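Local coordinates for ABC transporter, substrate binding protein (Agrobacterium tumefaciens, PDB 3C9H) that probably captures a solute in the periplasm for import by an ABC transporter, and binds a magnesium ion, at residues 47-52 with 294-299; 190-193 with 197-200. One frame throughout, in Å; residues are numbered along the deposited sequence.

Overall arrangement
From the N terminus, the chain enters helix 44-57, whose residues 47-52 make the first half of interaction 1. It then runs through some 240 residues of helices and strands before returning at the end of helix 287-296, where residues 294-299 close that long loop. Interaction 2 falls wholly within this excursion: helix 183-194 ends in a short turn, and residues 197-200 at the start of helix 198-207 come back against 190-193 almost at once. The two contacts lie on opposite sides of the chain's centre, with nearest atoms about 17 Å apart. Interaction 1 joins early and late parts of the solute-binding fold; interaction 2 packs two consecutive helices beside helix 338-353.

Interaction 1 of 2, residues 47-52 with 294-299; sequences ATPMIE and ARQLQI
In this periplasmic solute-binding fold, helix 44-57 packs against the C-terminal end of helix 287-296, and Pro49 and Met50 meet Leu297 near that end. Leu297 supplies both of its methyls, one to each neighbour. Its CD2 comes up against the pyrrolidine ring, 3.7 Å from Pro49 CG, with CB and CD of the same ring a little farther off. The other branch, CD1, lies 3.8 Å from Met50 CG. The leucine side chain thus forks, one prong on the proline and the other on the methionine. Its CG stands opposite the carbonyl carbon (chi1 -41°), which sends the fork across to the partner helix.

Met50 touches Leu297 with the start of its chain and then bends at both chi2 and chi3 (-60° and -73°). The Met50 side chain also touches Ile292 and Met293 of helix 287-296 as well as Phe283 and Phe284 of helix 274-285. Gln296, an exposed residue, borders the contact. Its chain is extended beyond CG and brings OE1 to 3.6 Å from Pro49 CB, an oxygen laid against a ring carbon.

Gln298 is the first residue to leave helical phi/psi, with a positive phi, and the side chain of Ile299 touches Leu42 and Thr133. The magnesium ion bound at Ser41 and Asp43 is about 12 Å from the Leu297 side chain, so the contact lies near the metal site without forming part of it. With no hydrogen bond or salt bridge between the two segments, their direct association depends on shape and on the burial of hydrocarbon, chiefly that of Leu297.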
ATOM      1  N   ALA A  47      -4.700   7.265  -9.161  1.00 27.36           N
ATOM      2  CA  ALA A  47      -5.881   7.751  -8.465  1.00 26.77           C
ATOM      3  C   ALA A  47      -6.863   8.502  -9.393  1.00 26.79           C
ATOM      4  O   ALA A  47      -8.052   8.593  -9.102  1.00 25.74           O
ATOM      5  CB  ALA A  47      -5.470   8.629  -7.278  1.00 25.97           C
ATOM      6  N   THR A  48      -6.362   9.006 -10.518  1.00 26.60           N
ATOM      7  CA  THR A  48      -7.118   9.915 -11.362  1.00 26.18           C
ATOM      8  C   THR A  48      -8.446   9.347 -11.850  1.00 25.22           C
ATOM      9  O   THR A  48      -9.434  10.044 -11.779  1.00 26.16           O
ATOM     10  CB  THR A  48      -6.194  10.486 -12.500  1.00 27.13           C
ATOM     11  OG1 THR A  48      -5.178  11.280 -11.867  1.00 28.27           O
ATOM     12  CG2 THR A  48      -6.970  11.365 -13.489  1.00 28.45           C
ATOM     13  N   PRO A  49      -8.492   8.082 -12.309  1.00 24.45           N
ATOM     14  CA  PRO A  49      -9.775   7.457 -12.695  1.00 24.53           C
ATOM     15  C   PRO A  49     -10.817   7.358 -11.548  1.00 24.28           C
ATOM     16  O   PRO A  49     -12.034   7.451 -11.788  1.00 23.19           O
ATOM     17  CB  PRO A  49      -9.351   6.063 -13.174  1.00 24.09           C
ATOM     18  CG  PRO A  49      -7.957   6.236 -13.663  1.00 25.03           C
ATOM     19  CD  PRO A  49      -7.363   7.181 -12.602  1.00 25.24           C
ATOM     20  N   MET A  50     -10.345   7.176 -10.324  1.00 23.33           N
ATOM     21  CA  MET A  50     -11.247   7.204  -9.160  1.00 23.40           C
ATOM     22  C   MET A  50     -11.779   8.612  -8.927  1.00 23.95           C
ATOM     23  O   MET A  50     -12.996   8.802  -8.717  1.00 24.71           O
ATOM     24  CB  MET A  50     -10.574   6.658  -7.905  1.00 23.19           C
ATOM     25  CG  MET A  50     -10.224   5.179  -7.972  1.00 22.69           C
ATOM     26  SD  MET A  50     -11.585   3.993  -8.208  1.00 16.36           S
ATOM     27  CE  MET A  50     -12.298   4.088  -6.566  1.00 24.35           C
ATOM     28  N   ILE A  51     -10.881   9.592  -8.989  1.00 23.79           N
ATOM     29  CA  ILE A  51     -11.273  10.986  -8.853  1.00 24.49           C
ATOM     30  C   ILE A  51     -12.287  11.376  -9.953  1.00 25.40           C
ATOM     31  O   ILE A  51     -13.307  11.994  -9.677  1.00 25.23           O
ATOM     32  CB  ILE A  51     -10.040  11.911  -8.840  1.00 23.72           C
ATOM     33  CG1 ILE A  51      -9.190  11.649  -7.582  1.00 22.05           C
ATOM     34  CG2 ILE A  51     -10.461  13.358  -8.857  1.00 23.13           C
ATOM     35  CD1 ILE A  51      -7.730  12.073  -7.664  1.00 24.05           C
ATOM     36  N   GLU A  52     -11.995  11.010 -11.197  1.00 26.71           N
ATOM     37  CA  GLU A  52     -12.901  11.316 -12.311  1.00 27.96           C
ATOM     38  C   GLU A  52     -14.264  10.655 -12.120  1.00 26.99           C
ATOM     39  O   GLU A  52     -15.291  11.285 -12.357  1.00 27.04           O
ATOM     40  CB  GLU A  52     -12.273  10.896 -13.635  1.00 28.49           C
ATOM     41  CG  GLU A  52     -11.103  11.808 -14.021  1.00 32.47           C
ATOM     42  CD  GLU A  52     -10.273  11.301 -15.205  1.00 33.26           C
ATOM     43  OE1 GLU A  52     -10.462  10.131 -15.640  1.00 39.95           O
ATOM     44  OE2 GLU A  52      -9.396  12.081 -15.664  1.00 40.37           O
ATOM     45  N   ALA A 294     -10.510  -2.575  -9.815  1.00 30.68           N
ATOM     46  CA  ALA A 294     -10.269  -3.912 -10.329  1.00 31.62           C
ATOM     47  C   ALA A 294      -9.953  -3.929 -11.824  1.00 32.34           C
ATOM     48  O   ALA A 294      -9.060  -4.649 -12.262  1.00 31.81           O
ATOM     49  CB  ALA A 294     -11.466  -4.799 -10.053  1.00 30.51           C
ATOM     50  N   ARG A 295     -10.712  -3.160 -12.599  1.00 33.30           N
ATOM     51  CA  ARG A 295     -10.666  -3.262 -14.057  1.00 34.57           C
ATOM     52  C   ARG A 295      -9.739  -2.260 -14.701  1.00 35.01           C
ATOM     53  O   ARG A 295      -9.266  -2.499 -15.827  1.00 35.25           O
ATOM     54  CB  ARG A 295     -12.058  -3.105 -14.652  1.00 35.69           C
ATOM     55  CG  ARG A 295     -13.075  -4.022 -14.035  1.00 38.31           C
ATOM     56  CD  ARG A 295     -13.282  -5.344 -14.763  1.00 42.97           C
ATOM     57  NE  ARG A 295     -14.578  -5.908 -14.363  1.00 43.54           N
ATOM     58  CZ  ARG A 295     -14.834  -6.509 -13.193  1.00 46.84           C
ATOM     59  NH1 ARG A 295     -13.877  -6.694 -12.279  1.00 47.86           N
ATOM     60  NH2 ARG A 295     -16.066  -6.956 -12.947  1.00 48.13           N
ATOM     61  N   GLN A 296      -9.480  -1.146 -14.020  1.00 34.86           N
ATOM     62  CA  GLN A 296      -8.642  -0.094 -14.588  1.00 35.35           C
ATOM     63  C   GLN A 296      -7.290   0.029 -13.926  1.00 35.21           C
ATOM     64  O   GLN A 296      -6.294   0.223 -14.631  1.00 35.91           O
ATOM     65  CB  GLN A 296      -9.354   1.258 -14.581  1.00 35.58           C
ATOM     66  CG  GLN A 296     -10.471   1.322 -15.603  1.00 37.40           C
ATOM     67  CD  GLN A 296     -11.163   2.681 -15.655  1.00 37.11           C
ATOM     68  OE1 GLN A 296     -10.517   3.728 -15.685  1.00 41.27           O
ATOM     69  NE2 GLN A 296     -12.490   2.659 -15.687  1.00 39.89           N
ATOM     70  N   LEU A 297      -7.228  -0.097 -12.598  1.00 34.11           N
ATOM     71  CA  LEU A 297      -6.008   0.233 -11.864  1.00 33.65           C
ATOM     72  C   LEU A 297      -5.204  -0.988 -11.429  1.00 33.09           C
ATOM     73  O   LEU A 297      -4.203  -0.843 -10.725  1.00 32.71           O
ATOM     74  CB  LEU A 297      -6.345   1.094 -10.622  1.00 33.68           C
ATOM     75  CG  LEU A 297      -7.390   2.214 -10.739  1.00 34.53           C
ATOM     76  CD1 LEU A 297      -7.499   2.994  -9.433  1.00 34.38           C
ATOM     77  CD2 LEU A 297      -7.066   3.129 -11.907  1.00 36.21           C
ATOM     78  N   GLN A 298      -5.640  -2.194 -11.802  1.00 32.87           N
ATOM     79  CA  GLN A 298      -4.961  -3.414 -11.356  1.00 32.59           C
ATOM     80  C   GLN A 298      -4.862  -3.485  -9.830  1.00 31.48           C
ATOM     81  O   GLN A 298      -3.902  -4.015  -9.285  1.00 29.86           O
ATOM     82  CB  GLN A 298      -3.547  -3.488 -11.961  1.00 34.01           C
ATOM     83  CG  GLN A 298      -3.509  -3.601 -13.466  1.00 37.55           C
ATOM     84  CD  GLN A 298      -3.583  -5.034 -13.902  1.00 41.60           C
ATOM     85  OE1 GLN A 298      -4.407  -5.814 -13.404  1.00 45.57           O
ATOM     86  NE2 GLN A 298      -2.719  -5.404 -14.827  1.00 45.29           N
ATOM     87  N   ILE A 299      -5.871  -2.935  -9.143  1.00 30.03           N
ATOM     88  CA  ILE A 299      -5.946  -2.982  -7.699  1.00 29.24           C
ATOM     89  C   ILE A 299      -7.138  -3.897  -7.347  1.00 28.44           C
ATOM     90  O   ILE A 299      -8.299  -3.545  -7.627  1.00 27.51           O
ATOM     91  CB  ILE A 299      -6.154  -1.602  -7.122  1.00 29.35           C
ATOM     92  CG1 ILE A 299      -4.933  -0.721  -7.446  1.00 29.52           C
ATOM     93  CG2 ILE A 299      -6.429  -1.717  -5.613  1.00 29.38           C
ATOM     94  CD1 ILE A 299      -5.071   0.716  -6.959  1.00 28.41           C
TER

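Interaction 2 of 2, residues 190-193 with 197-200; sequences RDQE and DIWS
The amide of Gln192 meets the indole of Trp199 at its edge, with the amide and ring planes 70° apart. NE2 lies near the plane of the ring, 3.3 Å from Trp199 CZ2, and so approaches the rim instead of pointing an N-H over the pi face; no hydrogen bond is made. It gets there because Gln192 CG is anti to the backbone N (chi1 -160°) and the chain beyond is extended, carrying the amide across to the tryptophan.

Ile198 packs against both Asp191 and the backbone of Gln192. Its CG2 lies over one face of the Trp199 ring, offset toward the rim, and also 4.0 Å from Gln192 CA. The other branch turns to Asp191, whose side chain it crosses at about a right angle: Ile198 CG1 is 3.8 Å from Asp191 CB, and CD1 packs beside it. On the aspartate side the contact is mainly this CB methylene, while the buried carboxylate is hydrogen-bonded by Tyr232 at OD2 and Tyr257 at OD1.

Helix 338-353 adjoins the same patch, with Leu344 against both Gln192 and Trp199 and Arg347 making a cation-pi contact with the indole. Since the carboxylate spends its hydrogen bonds on other parts of the fold, the two segments meet through van der Waals contact: isoleucine on methylene and backbone, indole edge on amide.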
ATOM      1  N   ARG A 190       5.057  -8.019   8.938  1.00 26.87           N
ATOM      2  CA  ARG A 190       4.366  -9.238   8.546  1.00 27.98           C
ATOM      3  C   ARG A 190       5.333 -10.367   8.143  1.00 28.35           C
ATOM      4  O   ARG A 190       5.095 -11.523   8.474  1.00 27.41           O
ATOM      5  CB  ARG A 190       3.369  -8.967   7.420  1.00 27.93           C
ATOM      6  CG  ARG A 190       2.342  -7.879   7.705  1.00 30.17           C
ATOM      7  CD  ARG A 190       1.605  -8.092   9.014  1.00 35.94           C
ATOM      8  NE  ARG A 190       0.595  -9.141   8.914  1.00 38.17           N
ATOM      9  CZ  ARG A 190      -0.135  -9.573   9.945  1.00 42.01           C
ATOM     10  NH1 ARG A 190       0.044  -9.057  11.163  1.00 42.84           N
ATOM     11  NH2 ARG A 190      -1.055 -10.521   9.761  1.00 41.05           N
ATOM     12  N   ASP A 191       6.390 -10.032   7.402  1.00 29.43           N
ATOM     13  CA  ASP A 191       7.448 -10.997   7.081  1.00 30.68           C
ATOM     14  C   ASP A 191       7.988 -11.665   8.366  1.00 31.97           C
ATOM     15  O   ASP A 191       8.138 -12.874   8.438  1.00 30.56           O
ATOM     16  CB  ASP A 191       8.612 -10.300   6.374  1.00 30.50           C
ATOM     17  CG  ASP A 191       8.363 -10.045   4.905  1.00 30.44           C
ATOM     18  OD1 ASP A 191       7.477 -10.689   4.300  1.00 30.70           O
ATOM     19  OD2 ASP A 191       9.098  -9.210   4.334  1.00 30.62           O
ATOM     20  N   GLN A 192       8.293 -10.851   9.367  1.00 34.36           N
ATOM     21  CA  GLN A 192       8.743 -11.354  10.663  1.00 36.20           C
ATOM     22  C   GLN A 192       7.767 -12.354  11.305  1.00 37.59           C
ATOM     23  O   GLN A 192       8.212 -13.304  11.947  1.00 37.78           O
ATOM     24  CB  GLN A 192       8.995 -10.199  11.623  1.00 36.19           C
ATOM     25  CG  GLN A 192       9.913 -10.613  12.783  1.00 36.70           C
ATOM     26  CD  GLN A 192      10.083  -9.528  13.807  1.00 37.42           C
ATOM     27  OE1 GLN A 192       9.140  -8.798  14.100  1.00 41.07           O
ATOM     28  NE2 GLN A 192      11.296  -9.406  14.358  1.00 40.55           N
ATOM     29  N   GLU A 193       6.458 -12.148  11.126  1.00 39.23           N
ATOM     30  CA  GLU A 193       5.429 -13.073  11.663  1.00 41.49           C
ATOM     31  C   GLU A 193       5.266 -14.387  10.864  1.00 42.46           C
ATOM     32  O   GLU A 193       4.861 -15.399  11.431  1.00 42.69           O
ATOM     33  CB  GLU A 193       4.063 -12.358  11.814  1.00 41.26           C
ATOM     34  CG  GLU A 193       3.905 -11.642  13.162  1.00 43.74           C
ATOM     35  CD  GLU A 193       2.860 -10.497  13.175  1.00 45.10           C
ATOM     36  OE1 GLU A 193       1.960 -10.479  12.295  1.00 48.19           O
ATOM     37  OE2 GLU A 193       2.946  -9.613  14.085  1.00 49.91           O
ATOM     38  N   ASP A 197      13.160 -16.888   9.892  1.00 46.97           N
ATOM     39  CA  ASP A 197      14.470 -16.480   9.380  1.00 45.41           C
ATOM     40  C   ASP A 197      14.394 -15.399   8.280  1.00 43.91           C
ATOM     41  O   ASP A 197      15.131 -15.454   7.281  1.00 42.72           O
ATOM     42  CB  ASP A 197      15.228 -17.715   8.871  1.00 46.22           C
ATOM     43  CG  ASP A 197      16.725 -17.485   8.772  1.00 48.03           C
ATOM     44  OD1 ASP A 197      17.247 -16.656   9.547  1.00 52.74           O
ATOM     45  OD2 ASP A 197      17.383 -18.126   7.921  1.00 52.86           O
ATOM     46  N   ILE A 198      13.524 -14.403   8.467  1.00 41.56           N
ATOM     47  CA  ILE A 198      13.536 -13.236   7.586  1.00 40.32           C
ATOM     48  C   ILE A 198      14.858 -12.492   7.699  1.00 39.16           C
ATOM     49  O   ILE A 198      15.287 -11.821   6.757  1.00 37.73           O
ATOM     50  CB  ILE A 198      12.352 -12.237   7.879  1.00 39.95           C
ATOM     51  CG1 ILE A 198      12.279 -11.144   6.802  1.00 38.54           C
ATOM     52  CG2 ILE A 198      12.497 -11.588   9.240  1.00 39.15           C
ATOM     53  CD1 ILE A 198      12.174 -11.662   5.379  1.00 37.65           C
ATOM     54  N   TRP A 199      15.508 -12.611   8.854  1.00 38.57           N
ATOM     55  CA  TRP A 199      16.738 -11.864   9.099  1.00 38.63           C
ATOM     56  C   TRP A 199      17.897 -12.337   8.223  1.00 37.73           C
ATOM     57  O   TRP A 199      18.741 -11.539   7.834  1.00 37.39           O
ATOM     58  CB  TRP A 199      17.085 -11.886  10.597  1.00 39.02           C
ATOM     59  CG  TRP A 199      15.954 -11.304  11.366  1.00 39.34           C
ATOM     60  CD1 TRP A 199      15.027 -11.969  12.110  1.00 39.36           C
ATOM     61  CD2 TRP A 199      15.577  -9.935  11.377  1.00 39.47           C
ATOM     62  NE1 TRP A 199      14.112 -11.083  12.619  1.00 39.13           N
ATOM     63  CE2 TRP A 199      14.428  -9.825  12.182  1.00 39.15           C
ATOM     64  CE3 TRP A 199      16.105  -8.781  10.789  1.00 40.05           C
ATOM     65  CZ2 TRP A 199      13.796  -8.609  12.414  1.00 39.29           C
ATOM     66  CZ3 TRP A 199      15.487  -7.579  11.025  1.00 40.14           C
ATOM     67  CH2 TRP A 199      14.338  -7.502  11.831  1.00 40.02           C
ATOM     68  N   SER A 200      17.912 -13.617   7.878  1.00 37.22           N
ATOM     69  CA  SER A 200      18.876 -14.104   6.884  1.00 36.50           C
ATOM     70  C   SER A 200      18.665 -13.400   5.531  1.00 35.22           C
ATOM     71  O   SER A 200      19.641 -13.051   4.847  1.00 34.04           O
ATOM     72  CB  SER A 200      18.806 -15.628   6.736  1.00 37.03           C
ATOM     73  OG  SER A 200      17.535 -16.040   6.249  1.00 38.43           O
TER